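Local coordinates for protein lovastatin nonaketide synthase, polyketide synthase component (Aspergillus terreus, PDB 7CPX) that assembles dihydromonacolin L, the polyketide precursor of lovastatin, from nine malonyl-CoA units by repeated condensation, methylation and reduction, working with the partner protein lovC, at residues 1674-1679 with 1707-1712. The protein carries 2 engineered substitutions. Numbering follows the deposited sequence.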
loop_
_atom_site.group_PDB
_atom_site.type_symbol
_atom_site.label_atom_id
_atom_site.label_comp_id
_atom_site.label_asym_id
_atom_site.label_seq_id
_atom_site.Cartn_x
_atom_site.Cartn_y
_atom_site.Cartn_z
ATOM N N LYS A 1674 50.684 -66.794 -45.162
ATOM C CA LYS A 1674 51.693 -65.746 -45.055
ATOM C C LYS A 1674 51.053 -64.365 -44.987
ATOM O O LYS A 1674 51.502 -63.502 -44.223
ATOM C CB LYS A 1674 52.659 -65.827 -46.236
ATOM C CG LYS A 1674 53.332 -67.180 -46.401
ATOM C CD LYS A 1674 54.144 -67.555 -45.173
ATOM C CE LYS A 1674 54.869 -68.873 -45.367
ATOM N NZ LYS A 1674 55.640 -69.266 -44.156
ATOM N N ARG A 1675 50.010 -64.134 -45.780
ATOM C CA ARG A 1675 49.396 -62.820 -45.889
ATOM C C ARG A 1675 47.882 -62.966 -45.879
ATOM O O ARG A 1675 47.335 -64.030 -46.175
ATOM C CB ARG A 1675 49.842 -62.097 -47.167
ATOM C CG ARG A 1675 51.347 -61.917 -47.283
ATOM C CD ARG A 1675 51.755 -61.554 -48.701
ATOM N NE ARG A 1675 51.413 -62.608 -49.648
ATOM C CZ ARG A 1675 51.685 -62.571 -50.946
ATOM N NH1 ARG A 1675 52.314 -61.544 -51.492
ATOM N NH2 ARG A 1675 51.320 -63.594 -51.714
ATOM N N LEU A 1676 47.206 -61.870 -45.527
ATOM C CA LEU A 1676 45.748 -61.870 -45.545
ATOM C C LEU A 1676 45.213 -62.037 -46.963
ATOM O O LEU A 1676 44.155 -62.648 -47.159
ATOM C CB LEU A 1676 45.221 -60.580 -44.916
ATOM C CG LEU A 1676 43.706 -60.471 -44.740
ATOM C CD1 LEU A 1676 43.154 -61.664 -43.979
ATOM C CD2 LEU A 1676 43.337 -59.178 -44.033
ATOM N N VAL A 1677 45.925 -61.505 -47.958
ATOM C CA VAL A 1677 45.547 -61.751 -49.347
ATOM C C VAL A 1677 45.618 -63.241 -49.652
ATOM O O VAL A 1677 44.775 -63.785 -50.375
ATOM C CB VAL A 1677 46.436 -60.933 -50.302
ATOM C CG1 VAL A 1677 46.236 -59.445 -50.065
ATOM C CG2 VAL A 1677 47.904 -61.313 -50.139
ATOM N N ASP A 1678 46.626 -63.925 -49.105
ATOM C CA ASP A 1678 46.700 -65.373 -49.261
ATOM C C ASP A 1678 45.504 -66.048 -48.605
ATOM O O ASP A 1678 44.982 -67.044 -49.120
ATOM C CB ASP A 1678 48.008 -65.900 -48.669
ATOM C CG ASP A 1678 49.230 -65.259 -49.294
ATOM O OD1 ASP A 1678 49.164 -64.883 -50.483
ATOM O OD2 ASP A 1678 50.257 -65.129 -48.596
ATOM N N LEU A 1679 45.055 -65.520 -47.464
ATOM C CA LEU A 1679 43.843 -66.042 -46.841
ATOM C C LEU A 1679 42.650 -65.884 -47.772
ATOM O O LEU A 1679 41.828 -66.799 -47.902
ATOM C CB LEU A 1679 43.582 -65.327 -45.515
ATOM C CG LEU A 1679 42.419 -65.873 -44.684
ATOM C CD1 LEU A 1679 42.778 -67.221 -44.081
ATOM C CD2 LEU A 1679 42.020 -64.884 -43.601
ATOM N N GLU A 1707 44.718 -53.827 -52.416
ATOM C CA GLU A 1707 45.065 -55.162 -52.889
ATOM C C GLU A 1707 44.023 -56.204 -52.502
ATOM O O GLU A 1707 44.372 -57.371 -52.280
ATOM C CB GLU A 1707 46.439 -55.564 -52.349
ATOM C CG GLU A 1707 47.489 -54.465 -52.425
ATOM C CD GLU A 1707 47.724 -53.974 -53.840
ATOM O OE1 GLU A 1707 47.305 -54.666 -54.792
ATOM O OE2 GLU A 1707 48.329 -52.893 -54.002
ATOM N N GLU A 1708 42.754 -55.808 -52.403
ATOM C CA GLU A 1708 41.666 -56.685 -51.977
ATOM C C GLU A 1708 41.834 -57.145 -50.534
ATOM O O GLU A 1708 41.160 -58.083 -50.095
ATOM C CB GLU A 1708 41.530 -57.900 -52.901
ATOM C CG GLU A 1708 41.164 -57.546 -54.331
ATOM C CD GLU A 1708 40.987 -58.772 -55.203
ATOM O OE1 GLU A 1708 41.260 -59.891 -54.721
ATOM O OE2 GLU A 1708 40.572 -58.618 -56.371
ATOM N N THR A 1709 42.731 -56.501 -49.786
ATOM C CA THR A 1709 42.899 -56.843 -48.380
ATOM C C THR A 1709 41.628 -56.566 -47.589
ATOM O O THR A 1709 41.398 -57.183 -46.545
ATOM C CB THR A 1709 44.073 -56.063 -47.790
ATOM O OG1 THR A 1709 45.217 -56.200 -48.643
ATOM C CG2 THR A 1709 44.418 -56.582 -46.409
ATOM N N PHE A 1710 40.794 -55.645 -48.072
ATOM C CA PHE A 1710 39.528 -55.342 -47.413
ATOM C C PHE A 1710 38.500 -56.447 -47.641
ATOM O O PHE A 1710 37.787 -56.844 -46.709
ATOM C CB PHE A 1710 39.018 -53.991 -47.916
ATOM C CG PHE A 1710 37.589 -53.705 -47.575
ATOM C CD1 PHE A 1710 37.208 -53.453 -46.270
ATOM C CD2 PHE A 1710 36.628 -53.659 -48.568
ATOM C CE1 PHE A 1710 35.892 -53.179 -45.962
ATOM C CE2 PHE A 1710 35.316 -53.384 -48.266
ATOM C CZ PHE A 1710 34.946 -53.144 -46.963
ATOM N N GLU A 1711 38.425 -56.975 -48.863
ATOM C CA GLU A 1711 37.590 -58.148 -49.102
ATOM C C GLU A 1711 38.120 -59.346 -48.326
ATOM O O GLU A 1711 37.347 -60.173 -47.826
ATOM C CB GLU A 1711 37.536 -58.458 -50.598
ATOM C CG GLU A 1711 37.106 -57.282 -51.462
ATOM C CD GLU A 1711 35.714 -56.787 -51.125
ATOM O OE1 GLU A 1711 34.966 -57.524 -50.448
ATOM O OE2 GLU A 1711 35.366 -55.660 -51.536
ATOM N N ALA A 1712 39.445 -59.454 -48.218
ATOM C CA ALA A 1712 40.035 -60.507 -47.403
ATOM C C ALA A 1712 39.640 -60.348 -45.941
ATOM O O ALA A 1712 39.413 -61.338 -45.240
ATOM C CB ALA A 1712 41.554 -60.489 -47.554
#
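L1676, V1677, T1709 and A1712 form a largely apolar helix-to-helix contact, with no hydrogen bond across it, in which the short helix 1676-1680, just after strand 1670-1673, packs against the early turns of helix 1705-1719. The backbones come nearest at V1677 and T1709, whose CA atoms are 5.7 Å apart. L1676 contributes the most buried surface: with CG anti to its backbone N (chi1 -175°), its branch point lies 3.5 Å from A1712 CB. Its two methyls then divide, CD1 staying by A1712 while CD2 meets T1709 CG2 at 3.7 Å. V1677 contributes a single methyl, CG1, which sits 3.6 Å from E1707 O; CG1 also packs against T1709 OG1, whose hydrogen-bonding partner is G1704 O. Strands 1670-1673, 1644-1647, 1689-1693 and 1720-1728 run parallel and adjacent in that order, with 1670-1673 at the sheet edge; this layout is consistent with the truncated Rossmann-like structural half of the ketoreductase in related synthases. L1701 touches both L1676 and T1709, and F1710, directed away from the short helix, packs on helix 2256-2276 of the ketoreductase domain. The other methyl of V1677, CG2, lies 3.7 Å from the guanidinium plane of R1675, over the outer part of one face. R1675, at the N-cap position, and D1678 form a salt bridge within their own segment, one nitrogen to each carboxylate oxygen: NE to OD2 is 3.0 Å and nearly straight (172°), and NH2 to OD1 is 2.8 Å but more bent (142°). These paired bonds restrict rotation of the guanidinium beneath the valine.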